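Local coordinates for OsmC family protein (Rhodothermus marinus, PDB 5CML) that hydrolyses carboxyl esters as a serine esterase, the chain here being the alpha/beta-hydrolase esterase domain of a longer protein that also has an OsmC domain, at residues T48-A53 with A238-V243; T55-A60 with L244-R249; V6-N11 with L88-R93. One frame throughout, in Å; residues are numbered along the deposited sequence.

Contact 1 of 3, residues T48-A53 with A238-V243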
ATOM      1  N   THR A  48      -2.863  12.120  -2.818  1.00 26.71           N
ATOM      2  CA  THR A  48      -2.110  13.336  -2.502  1.00 26.74           C
ATOM      3  C   THR A  48      -2.594  13.957  -1.186  1.00 25.74           C
ATOM      4  O   THR A  48      -1.803  14.529  -0.444  1.00 27.02           O
ATOM      5  CB  THR A  48      -2.170  14.378  -3.635  1.00 30.42           C
ATOM      6  OG1 THR A  48      -3.520  14.716  -3.931  1.00 33.31           O
ATOM      7  CG2 THR A  48      -1.490  13.852  -4.903  1.00 32.34           C
ATOM      8  N   THR A  49      -3.869  13.779  -0.855  1.00 23.46           N
ATOM      9  CA  THR A  49      -4.370  14.240   0.430  1.00 23.38           C
ATOM     10  C   THR A  49      -3.779  13.420   1.576  1.00 22.86           C
ATOM     11  O   THR A  49      -3.385  13.993   2.600  1.00 23.82           O
ATOM     12  CB  THR A  49      -5.912  14.204   0.460  1.00 25.20           C
ATOM     13  OG1 THR A  49      -6.425  15.081  -0.549  1.00 26.55           O
ATOM     14  CG2 THR A  49      -6.472  14.655   1.810  1.00 26.80           C
ATOM     15  N   ILE A  50      -3.683  12.090   1.411  1.00 23.49           N
ATOM     16  CA  ILE A  50      -3.075  11.259   2.447  1.00 22.99           C
ATOM     17  C   ILE A  50      -1.607  11.639   2.600  1.00 23.25           C
ATOM     18  O   ILE A  50      -1.103  11.830   3.713  1.00 24.10           O
ATOM     19  CB  ILE A  50      -3.174   9.777   2.124  1.00 22.37           C
ATOM     20  CG1 ILE A  50      -4.646   9.344   2.202  1.00 23.07           C
ATOM     21  CG2 ILE A  50      -2.301   8.957   3.063  1.00 24.50           C
ATOM     22  CD1 ILE A  50      -4.917   7.960   1.602  1.00 23.41           C
ATOM     23  N   SER A  51      -0.924  11.737   1.470  1.00 24.71           N
ATOM     24  CA  SER A  51       0.488  12.036   1.480  1.00 26.60           C
ATOM     25  C   SER A  51       0.761  13.400   2.115  1.00 26.68           C
ATOM     26  O   SER A  51       1.690  13.550   2.900  1.00 27.50           O
ATOM     27  CB  SER A  51       1.045  11.972   0.060  1.00 32.47           C
ATOM     28  OG  SER A  51       2.436  11.877   0.122  1.00 37.49           O
ATOM     29  N   ARG A  52      -0.079  14.380   1.807  1.00 26.90           N
ATOM     30  CA  ARG A  52       0.071  15.714   2.369  1.00 26.48           C
ATOM     31  C   ARG A  52      -0.122  15.696   3.898  1.00 25.05           C
ATOM     32  O   ARG A  52       0.604  16.347   4.630  1.00 25.10           O
ATOM     33  CB  ARG A  52      -0.903  16.667   1.694  1.00 29.58           C
ATOM     34  CG  ARG A  52      -0.656  18.046   2.048  1.00 33.18           C
ATOM     35  CD  ARG A  52      -1.360  19.006   1.131  1.00 37.53           C
ATOM     36  NE  ARG A  52      -2.806  18.856   1.146  1.00 39.93           N
ATOM     37  CZ  ARG A  52      -3.540  18.423   0.122  1.00 43.17           C
ATOM     38  NH1 ARG A  52      -2.980  18.102  -1.042  1.00 44.61           N
ATOM     39  NH2 ARG A  52      -4.850  18.325   0.255  1.00 41.78           N
ATOM     40  N   ALA A  53      -1.060  14.895   4.398  1.00 23.62           N
ATOM     41  CA  ALA A  53      -1.216  14.801   5.835  1.00 22.51           C
ATOM     42  C   ALA A  53       0.053  14.266   6.489  1.00 22.70           C
ATOM     43  O   ALA A  53       0.438  14.709   7.569  1.00 24.14           O
ATOM     44  CB  ALA A  53      -2.430  13.904   6.186  1.00 24.73           C
ATOM     45  N   ALA A 238      -8.076  12.623   4.160  1.00 23.75           N
ATOM     46  CA  ALA A 238      -7.348  13.438   5.133  1.00 21.69           C
ATOM     47  C   ALA A 238      -7.303  12.773   6.506  1.00 21.20           C
ATOM     48  O   ALA A 238      -6.300  12.810   7.198  1.00 22.94           O
ATOM     49  CB  ALA A 238      -7.983  14.835   5.249  1.00 22.94           C
ATOM     50  N   PHE A 239      -8.436  12.208   6.886  1.00 21.21           N
ATOM     51  CA  PHE A 239      -8.606  11.448   8.122  1.00 21.89           C
ATOM     52  C   PHE A 239      -7.604  10.285   8.183  1.00 20.75           C
ATOM     53  O   PHE A 239      -6.885  10.117   9.167  1.00 21.23           O
ATOM     54  CB  PHE A 239     -10.060  10.977   8.148  1.00 23.59           C
ATOM     55  CG  PHE A 239     -10.416   9.980   9.216  1.00 22.78           C
ATOM     56  CD1 PHE A 239     -10.327  10.297  10.564  1.00 24.15           C
ATOM     57  CD2 PHE A 239     -10.971   8.764   8.861  1.00 23.17           C
ATOM     58  CE1 PHE A 239     -10.767   9.404  11.540  1.00 21.63           C
ATOM     59  CE2 PHE A 239     -11.398   7.858   9.838  1.00 23.83           C
ATOM     60  CZ  PHE A 239     -11.290   8.179  11.175  1.00 21.74           C
ATOM     61  N   VAL A 240      -7.544   9.505   7.112  1.00 19.82           N
ATOM     62  CA  VAL A 240      -6.622   8.375   7.064  1.00 20.39           C
ATOM     63  C   VAL A 240      -5.186   8.869   7.240  1.00 19.84           C
ATOM     64  O   VAL A 240      -4.455   8.369   8.085  1.00 21.67           O
ATOM     65  CB  VAL A 240      -6.762   7.578   5.753  1.00 22.17           C
ATOM     66  CG1 VAL A 240      -5.623   6.540   5.606  1.00 24.53           C
ATOM     67  CG2 VAL A 240      -8.100   6.869   5.719  1.00 24.11           C
ATOM     68  N   GLY A 241      -4.801   9.882   6.484  1.00 21.66           N
ATOM     69  CA  GLY A 241      -3.435  10.387   6.545  1.00 21.27           C
ATOM     70  C   GLY A 241      -3.057  10.930   7.927  1.00 20.97           C
ATOM     71  O   GLY A 241      -1.980  10.651   8.433  1.00 21.53           O
ATOM     72  N   GLU A 242      -3.958  11.682   8.554  1.00 21.59           N
ATOM     73  CA  GLU A 242      -3.666  12.313   9.853  1.00 21.44           C
ATOM     74  C   GLU A 242      -3.568  11.259  10.962  1.00 19.92           C
ATOM     75  O   GLU A 242      -2.663  11.294  11.792  1.00 21.21           O
ATOM     76  CB  GLU A 242      -4.727  13.390  10.198  1.00 26.74           C
ATOM     77  CG  GLU A 242      -4.681  14.569   9.247  1.00 33.33           C
ATOM     78  CD  GLU A 242      -5.649  15.682   9.570  1.00 39.23           C
ATOM     79  OE1 GLU A 242      -6.331  15.623  10.615  1.00 40.89           O
ATOM     80  OE2 GLU A 242      -5.691  16.662   8.790  1.00 43.14           O
ATOM     81  N   VAL A 243      -4.494  10.308  10.973  1.00 18.45           N
ATOM     82  CA  VAL A 243      -4.465   9.272  11.985  1.00 17.83           C
ATOM     83  C   VAL A 243      -3.247   8.375  11.796  1.00 17.09           C
ATOM     84  O   VAL A 243      -2.578   8.023  12.752  1.00 17.84           O
ATOM     85  CB  VAL A 243      -5.754   8.441  11.948  1.00 18.18           C
ATOM     86  CG1 VAL A 243      -5.676   7.237  12.860  1.00 19.73           C
ATOM     87  CG2 VAL A 243      -6.980   9.328  12.348  1.00 18.91           C
TER
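A53 and I50 lie against G241 where two helices run close together. The segments 48-53 and 238-243 have axes 7.5 Å apart and run nearly the same way, at 28°. I50 CA and G241 CA are only 4.2 Å apart. The methyl of A53 points at the other helix and rests on its backbone, with CB 3.5 Å from G241 C. E242 CG comes alongside this methyl. A side chain at G241 would run into A53 CB and I50 O, so the helices can meet this closely because the residue is glycine.

I50 spreads its two branches. CG2 lies anti to the backbone N and sits 3.9 Å from G241 CA. The other branch carries I50 CD1 alongside V240, 4.3 Å from V240 CG1. V240 also touches F195, and I50 touches F38.

T49 turns its methyl to the neighbour and its hydroxyl back to its own helix. With chi1 at -61°, CG2 is anti to the backbone N and reaches 3.5 Å from A238 N and 3.8 Å from A238 CB. OG1 stays beside its own backbone N and bonds to K45 O.

These are helices 45-56 and 234-252 of the alpha/beta-hydrolase fold. The side chains that meet do so through methyl and methylene groups. Cohesion therefore rests on close van der Waals fit, with the threonine hydroxyl satisfied inside its own helix.

Contact 2 of 3, residues T55-A60 with L244-R249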
ATOM      1  N   THR A  55       3.255  14.402   5.182  1.00 21.62           N
ATOM      2  CA  THR A  55       4.352  15.368   5.125  1.00 24.57           C
ATOM      3  C   THR A  55       4.187  16.508   6.136  1.00 23.69           C
ATOM      4  O   THR A  55       5.183  17.015   6.668  1.00 26.39           O
ATOM      5  CB  THR A  55       4.542  15.948   3.703  1.00 24.89           C
ATOM      6  OG1 THR A  55       3.332  16.534   3.222  1.00 26.27           O
ATOM      7  CG2 THR A  55       4.995  14.877   2.734  1.00 24.78           C
ATOM      8  N   THR A  56       2.946  16.863   6.441  1.00 22.57           N
ATOM      9  CA  THR A  56       2.653  17.882   7.450  1.00 26.38           C
ATOM     10  C   THR A  56       3.214  17.471   8.815  1.00 27.35           C
ATOM     11  O   THR A  56       3.625  18.317   9.617  1.00 27.70           O
ATOM     12  CB  THR A  56       1.131  18.100   7.545  1.00 28.45           C
ATOM     13  OG1 THR A  56       0.674  18.755   6.352  1.00 30.02           O
ATOM     14  CG2 THR A  56       0.740  18.946   8.778  1.00 30.53           C
ATOM     15  N   GLN A  57       3.235  16.165   9.059  1.00 26.27           N
ATOM     16  CA  GLN A  57       3.726  15.614  10.312  1.00 26.39           C
ATOM     17  C   GLN A  57       5.205  15.268  10.262  1.00 28.64           C
ATOM     18  O   GLN A  57       5.752  14.715  11.228  1.00 30.60           O
ATOM     19  CB  GLN A  57       2.923  14.365  10.683  1.00 28.20           C
ATOM     20  CG  GLN A  57       1.491  14.681  11.042  1.00 29.07           C
ATOM     21  CD  GLN A  57       0.772  13.484  11.598  1.00 34.87           C
ATOM     22  OE1 GLN A  57       1.342  12.696  12.347  1.00 37.82           O
ATOM     23  NE2 GLN A  57      -0.478  13.331  11.227  1.00 37.53           N
ATOM     24  N   GLY A  58       5.849  15.571   9.140  1.00 25.43           N
ATOM     25  CA  GLY A  58       7.288  15.410   9.035  1.00 24.79           C
ATOM     26  C   GLY A  58       7.770  14.170   8.305  1.00 22.59           C
ATOM     27  O   GLY A  58       8.974  13.914   8.241  1.00 24.12           O
ATOM     28  N   TYR A  59       6.845  13.389   7.755  1.00 22.59           N
ATOM     29  CA  TYR A  59       7.227  12.198   6.990  1.00 21.68           C
ATOM     30  C   TYR A  59       7.606  12.543   5.564  1.00 22.20           C
ATOM     31  O   TYR A  59       7.116  13.526   5.001  1.00 23.63           O
ATOM     32  CB  TYR A  59       6.078  11.188   6.932  1.00 20.61           C
ATOM     33  CG  TYR A  59       5.672  10.570   8.236  1.00 21.91           C
ATOM     34  CD1 TYR A  59       4.773  11.205   9.079  1.00 21.97           C
ATOM     35  CD2 TYR A  59       6.135   9.309   8.595  1.00 24.00           C
ATOM     36  CE1 TYR A  59       4.367  10.612  10.263  1.00 22.72           C
ATOM     37  CE2 TYR A  59       5.747   8.706   9.771  1.00 23.67           C
ATOM     38  CZ  TYR A  59       4.856   9.368  10.608  1.00 22.81           C
ATOM     39  OH  TYR A  59       4.462   8.792  11.787  1.00 24.96           O
ATOM     40  N   ALA A  60       8.471  11.719   4.973  1.00 21.96           N
ATOM     41  CA  ALA A  60       8.625  11.697   3.531  1.00 21.39           C
ATOM     42  C   ALA A  60       7.884  10.483   3.032  1.00 21.88           C
ATOM     43  O   ALA A  60       7.917   9.441   3.681  1.00 22.44           O
ATOM     44  CB  ALA A  60      10.120  11.659   3.116  1.00 22.52           C
ATOM     45  N   LEU A 244      -2.981   8.007  10.553  1.00 17.05           N
ATOM     46  CA  LEU A 244      -1.850   7.131  10.243  1.00 18.40           C
ATOM     47  C   LEU A 244      -0.542   7.773  10.714  1.00 20.54           C
ATOM     48  O   LEU A 244       0.289   7.127  11.371  1.00 20.21           O
ATOM     49  CB  LEU A 244      -1.842   6.818   8.739  1.00 22.03           C
ATOM     50  CG  LEU A 244      -1.068   5.626   8.187  1.00 30.02           C
ATOM     51  CD1 LEU A 244      -1.137   5.668   6.658  1.00 30.44           C
ATOM     52  CD2 LEU A 244       0.309   5.616   8.648  1.00 32.48           C
ATOM     53  N   GLY A 245      -0.357   9.044  10.404  1.00 21.41           N
ATOM     54  CA  GLY A 245       0.867   9.731  10.785  1.00 23.09           C
ATOM     55  C   GLY A 245       1.035   9.795  12.293  1.00 21.60           C
ATOM     56  O   GLY A 245       2.117   9.582  12.823  1.00 21.88           O
ATOM     57  N   ALA A 246      -0.050  10.095  12.998  1.00 19.36           N
ATOM     58  CA  ALA A 246       0.006  10.181  14.455  1.00 19.09           C
ATOM     59  C   ALA A 246       0.317   8.820  15.079  1.00 20.14           C
ATOM     60  O   ALA A 246       1.100   8.707  16.023  1.00 21.34           O
ATOM     61  CB  ALA A 246      -1.328  10.752  14.997  1.00 21.13           C
ATOM     62  N   TRP A 247      -0.327   7.784  14.553  1.00 18.96           N
ATOM     63  CA  TRP A 247      -0.118   6.444  15.059  1.00 19.34           C
ATOM     64  C   TRP A 247       1.311   5.965  14.846  1.00 18.61           C
ATOM     65  O   TRP A 247       1.941   5.450  15.749  1.00 20.56           O
ATOM     66  CB  TRP A 247      -1.102   5.490  14.400  1.00 19.83           C
ATOM     67  CG  TRP A 247      -0.885   4.078  14.732  1.00 18.04           C
ATOM     68  CD1 TRP A 247      -1.314   3.418  15.855  1.00 20.61           C
ATOM     69  CD2 TRP A 247      -0.171   3.118  13.950  1.00 19.00           C
ATOM     70  NE1 TRP A 247      -0.907   2.102  15.816  1.00 19.70           N
ATOM     71  CE2 TRP A 247      -0.217   1.891  14.648  1.00 19.30           C
ATOM     72  CE3 TRP A 247       0.484   3.171  12.716  1.00 19.71           C
ATOM     73  CZ2 TRP A 247       0.369   0.733  14.154  1.00 21.44           C
ATOM     74  CZ3 TRP A 247       1.063   2.009  12.224  1.00 20.94           C
ATOM     75  CH2 TRP A 247       1.007   0.816  12.948  1.00 22.45           C
ATOM     76  N   ALA A 248       1.819   6.143  13.645  1.00 18.33           N
ATOM     77  CA  ALA A 248       3.108   5.585  13.319  1.00 19.86           C
ATOM     78  C   ALA A 248       4.257   6.296  14.022  1.00 20.45           C
ATOM     79  O   ALA A 248       5.327   5.727  14.165  1.00 21.16           O
ATOM     80  CB  ALA A 248       3.324   5.598  11.791  1.00 20.32           C
ATOM     81  N   ARG A 249       4.036   7.522  14.479  1.00 21.99           N
ATOM     82  CA  ARG A 249       5.081   8.279  15.150  1.00 24.23           C
ATOM     83  C   ARG A 249       5.583   7.558  16.416  1.00 25.04           C
ATOM     84  O   ARG A 249       6.740   7.714  16.803  1.00 28.10           O
ATOM     85  CB  ARG A 249       4.564   9.677  15.496  1.00 26.56           C
ATOM     86  CG  ARG A 249       5.629  10.624  15.960  1.00 34.28           C
ATOM     87  CD  ARG A 249       5.017  11.953  16.336  1.00 40.05           C
ATOM     88  NE  ARG A 249       4.757  12.710  15.126  1.00 46.73           N
ATOM     89  CZ  ARG A 249       5.710  13.349  14.447  1.00 49.48           C
ATOM     90  NH1 ARG A 249       6.966  13.324  14.871  1.00 51.69           N
ATOM     91  NH2 ARG A 249       5.409  14.008  13.349  1.00 50.63           N
TER
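Q57 and G245 are the nearest backbone pair, with CA atoms 6.6 Å apart. Residues 244-249 are helical throughout. Residues 55-60 leave helix 45-56 and pass into strand 59-65. The change of direction is at G58, where phi is 101° and the backbone forms a Schellman motif. A side chain there would jam against the carbonyl O of Q57.

Y59 OH donates to G245 O at 2.7 Å, in the carbonyl plane and on a lone pair, with a C=O...donor angle of 131°. G245 O also takes the helical bond from R249 N, at 3.3 Å, so two donors grip it. The ring lies near G245, where Y59 CE1 is 3.6 Å from G245 CA, and A248 CB is 3.4 Å from Y59 OH. This ties the helix-to-strand turn of the alpha/beta-hydrolase fold to helix 234-252. L104 of strand 104-108 touches both Y59 and A248. A phenylalanine in place of Y59 would probably cost G245 O its shorter bond, leaving the longer one from R249 N, and hold the ring end less firmly.

Q57 CG is anti to the carbonyl carbon (chi1 -68°), and the extended chain carries the amide over the peptide between G245 and A246. Q57 OE1 is 3.0 Å from A246 N, at a poor angle for bonding, while NE2 bonds to E242 O. A side chain on G245 would strike OE1.

Contact 3 of 3, residues V6-N11 with L88-R93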
ATOM      1  N   VAL A   6      10.624  10.614  -9.261  1.00 27.70           N
ATOM      2  CA  VAL A   6      11.804   9.786  -9.151  1.00 29.16           C
ATOM      3  C   VAL A   6      11.686   8.611 -10.081  1.00 29.15           C
ATOM      4  O   VAL A   6      10.594   8.207 -10.472  1.00 29.87           O
ATOM      5  CB  VAL A   6      12.051   9.268  -7.715  1.00 29.92           C
ATOM      6  CG1 VAL A   6      12.139  10.431  -6.739  1.00 33.95           C
ATOM      7  CG2 VAL A   6      11.005   8.250  -7.290  1.00 30.39           C
ATOM      8  N   THR A   7      12.836   8.068 -10.430  1.00 31.56           N
ATOM      9  CA  THR A   7      12.906   6.881 -11.259  1.00 32.55           C
ATOM     10  C   THR A   7      13.904   5.908 -10.649  1.00 32.04           C
ATOM     11  O   THR A   7      14.886   6.305 -10.037  1.00 32.67           O
ATOM     12  CB  THR A   7      13.303   7.230 -12.707  1.00 37.72           C
ATOM     13  OG1 THR A   7      12.381   8.193 -13.233  1.00 41.13           O
ATOM     14  CG2 THR A   7      13.219   6.033 -13.552  1.00 40.25           C
ATOM     15  N   PHE A   8      13.624   4.623 -10.795  1.00 32.37           N
ATOM     16  CA  PHE A   8      14.529   3.591 -10.328  1.00 30.98           C
ATOM     17  C   PHE A   8      14.269   2.326 -11.098  1.00 32.16           C
ATOM     18  O   PHE A   8      13.262   2.213 -11.793  1.00 34.91           O
ATOM     19  CB  PHE A   8      14.379   3.327  -8.831  1.00 30.23           C
ATOM     20  CG  PHE A   8      12.969   3.005  -8.409  1.00 32.78           C
ATOM     21  CD1 PHE A   8      12.077   4.011  -8.107  1.00 35.72           C
ATOM     22  CD2 PHE A   8      12.537   1.681  -8.344  1.00 32.23           C
ATOM     23  CE1 PHE A   8      10.779   3.716  -7.725  1.00 35.32           C
ATOM     24  CE2 PHE A   8      11.250   1.379  -7.973  1.00 31.58           C
ATOM     25  CZ  PHE A   8      10.360   2.406  -7.659  1.00 35.04           C
ATOM     26  N   GLU A   9      15.187   1.377 -10.970  1.00 32.53           N
ATOM     27  CA  GLU A   9      15.102   0.129 -11.719  1.00 33.17           C
ATOM     28  C   GLU A   9      14.783  -1.055 -10.830  1.00 31.53           C
ATOM     29  O   GLU A   9      15.121  -1.053  -9.651  1.00 30.20           O
ATOM     30  CB  GLU A   9      16.410  -0.133 -12.456  1.00 38.82           C
ATOM     31  CG  GLU A   9      16.636   0.794 -13.624  1.00 43.73           C
ATOM     32  CD  GLU A   9      17.869   0.426 -14.426  1.00 49.83           C
ATOM     33  OE1 GLU A   9      18.392  -0.700 -14.249  1.00 51.13           O
ATOM     34  OE2 GLU A   9      18.316   1.270 -15.230  1.00 53.63           O
ATOM     35  N   ASN A  10      14.134  -2.069 -11.393  1.00 31.08           N
ATOM     36  CA  ASN A  10      13.986  -3.323 -10.679  1.00 33.17           C
ATOM     37  C   ASN A  10      15.137  -4.238 -11.079  1.00 35.67           C
ATOM     38  O   ASN A  10      16.074  -3.818 -11.790  1.00 34.95           O
ATOM     39  CB  ASN A  10      12.607  -3.970 -10.932  1.00 33.17           C
ATOM     40  CG  ASN A  10      12.348  -4.281 -12.388  1.00 34.79           C
ATOM     41  OD1 ASN A  10      13.273  -4.384 -13.193  1.00 34.58           O
ATOM     42  ND2 ASN A  10      11.069  -4.439 -12.734  1.00 36.88           N
ATOM     43  N   ASN A  11      15.102  -5.474 -10.607  1.00 36.85           N
ATOM     44  CA  ASN A  11      16.247  -6.348 -10.799  1.00 39.24           C
ATOM     45  C   ASN A  11      16.332  -6.911 -12.232  1.00 42.25           C
ATOM     46  O   ASN A  11      17.290  -7.610 -12.570  1.00 44.98           O
ATOM     47  CB  ASN A  11      16.230  -7.468  -9.747  1.00 40.01           C
ATOM     48  CG  ASN A  11      14.994  -8.323  -9.812  1.00 41.41           C
ATOM     49  OD1 ASN A  11      14.345  -8.419 -10.847  1.00 42.11           O
ATOM     50  ND2 ASN A  11      14.651  -8.948  -8.689  1.00 42.49           N
ATOM     51  N   LEU A  88       7.865  -3.722  -5.747  1.00 25.08           N
ATOM     52  CA  LEU A  88       7.785  -3.127  -4.412  1.00 26.34           C
ATOM     53  C   LEU A  88       9.136  -3.221  -3.703  1.00 24.73           C
ATOM     54  O   LEU A  88       9.591  -2.257  -3.087  1.00 23.64           O
ATOM     55  CB  LEU A  88       6.712  -3.818  -3.577  1.00 31.99           C
ATOM     56  CG  LEU A  88       5.640  -2.926  -2.989  1.00 39.44           C
ATOM     57  CD1 LEU A  88       4.970  -2.046  -4.063  1.00 40.86           C
ATOM     58  CD2 LEU A  88       4.633  -3.816  -2.274  1.00 40.04           C
ATOM     59  N   ARG A  89       9.798  -4.371  -3.816  1.00 23.57           N
ATOM     60  CA  ARG A  89      11.123  -4.511  -3.222  1.00 23.11           C
ATOM     61  C   ARG A  89      12.088  -3.504  -3.845  1.00 22.43           C
ATOM     62  O   ARG A  89      12.905  -2.929  -3.132  1.00 22.52           O
ATOM     63  CB  ARG A  89      11.656  -5.941  -3.389  1.00 21.16           C
ATOM     64  CG  ARG A  89      10.814  -6.980  -2.678  1.00 23.01           C
ATOM     65  CD  ARG A  89      11.289  -8.355  -3.043  1.00 25.57           C
ATOM     66  NE  ARG A  89      10.428  -9.357  -2.427  1.00 27.39           N
ATOM     67  CZ  ARG A  89       9.832 -10.344  -3.081  1.00 28.96           C
ATOM     68  NH1 ARG A  89      10.016 -10.510  -4.392  1.00 31.26           N
ATOM     69  NH2 ARG A  89       9.046 -11.172  -2.412  1.00 29.24           N
ATOM     70  N   ALA A  90      11.968  -3.274  -5.154  1.00 21.53           N
ATOM     71  CA  ALA A  90      12.838  -2.332  -5.858  1.00 22.90           C
ATOM     72  C   ALA A  90      12.650  -0.907  -5.330  1.00 22.58           C
ATOM     73  O   ALA A  90      13.612  -0.111  -5.242  1.00 22.65           O
ATOM     74  CB  ALA A  90      12.569  -2.385  -7.354  1.00 23.95           C
ATOM     75  N   ALA A  91      11.415  -0.587  -4.957  1.00 22.44           N
ATOM     76  CA  ALA A  91      11.121   0.728  -4.429  1.00 21.20           C
ATOM     77  C   ALA A  91      11.766   0.880  -3.054  1.00 21.33           C
ATOM     78  O   ALA A  91      12.257   1.957  -2.695  1.00 23.07           O
ATOM     79  CB  ALA A  91       9.615   0.946  -4.336  1.00 21.23           C
ATOM     80  N   CYS A  92      11.718  -0.190  -2.264  1.00 21.89           N
ATOM     81  CA  CYS A  92      12.330  -0.182  -0.943  1.00 21.69           C
ATOM     82  C   CYS A  92      13.854  -0.043  -1.052  1.00 22.45           C
ATOM     83  O   CYS A  92      14.469   0.711  -0.288  1.00 22.60           O
ATOM     84  CB  CYS A  92      11.975  -1.440  -0.173  1.00 25.44           C
ATOM     85  SG  CYS A  92      10.258  -1.523   0.405  1.00 29.82           S
ATOM     86  N   ARG A  93      14.453  -0.750  -2.009  1.00 23.29           N
ATOM     87  CA  ARG A  93      15.904  -0.651  -2.240  1.00 22.42           C
ATOM     88  C   ARG A  93      16.301   0.761  -2.671  1.00 22.50           C
ATOM     89  O   ARG A  93      17.354   1.262  -2.277  1.00 23.00           O
ATOM     90  CB  ARG A  93      16.366  -1.682  -3.281  1.00 23.92           C
ATOM     91  CG  ARG A  93      16.286  -3.121  -2.733  1.00 26.04           C
ATOM     92  CD  ARG A  93      17.100  -4.100  -3.559  1.00 27.64           C
ATOM     93  NE  ARG A  93      16.684  -4.083  -4.951  1.00 27.93           N
ATOM     94  CZ  ARG A  93      15.715  -4.833  -5.465  1.00 28.25           C
ATOM     95  NH1 ARG A  93      15.030  -5.697  -4.710  1.00 29.42           N
ATOM     96  NH2 ARG A  93      15.435  -4.723  -6.753  1.00 29.55           N
TER
HETATM   97  O   HOH W   1      15.867  -0.029  -6.857  1.00 28.97           O
HETATM   98  O   HOH W   2      17.002  -3.046  -8.423  1.00 49.83           O
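F8 meets A90 and A91 with one side of its ring, CD2 to CZ. F8 CZ is 3.7 Å from A91 CB and CE2 is 3.6 Å from A91 N. The ring meets the helix backbone obliquely. Its CG lies between the backbone N and the carbonyl carbon (chi1 54°). F94 meets the same ring with planes about 25° apart.

A90 directs its methyl at the end of the strand. CB is 3.7 Å from N10 CA and just as near E9 O. The side chain of N10 turns away: OD1 bonds to the backbone N of R12 and E14, and ND2 to D87.

R93 bends at chi3 and folds back along its own helix. One face of the guanidinium lies above A90 CA, offset toward the rim of the group. NH2 makes a salt bridge with E86, which also accepts from N11 N.

Two waters bridge strand and helix. One joins backbone oxygens, donating to E9 O (3.1 Å) and A90 O (2.8 Å). The other donates to E9 O and accepts from R93 NH2 at 2.8 Å, at the edge of the guanidinium, in its plane.

The strand and helix axes pass 8.3 Å apart at 116°. Strand 2-9 is an outermost strand of the main sheet, and helix 85-98 also touches strand 30-36. This is a helix packed across the sheet, as expected in an alpha/beta-hydrolase fold.

Contacts 1 and 2 are successive parts of one interface, between helix 234-252 and the helix 45-56 to strand 59-65 unit. Their centres are 9 Å apart, and the Q57 amide joins them, 3.0 Å from Q57 NE2 to E242 O. Contact 3 is separate. Its centre is 24 Å from contact 1 and 23 Å from contact 2, with nearest atoms about 12 and 10 Å away. It reaches the same sheet as contact 2, and helix 85-98 follows strand 59-65 in the chain. The probable catalytic triad, S109, H229 and D200, includes none of the contact residues. Strand 104-108, touched from contact 2, leads into the probable nucleophile elbow.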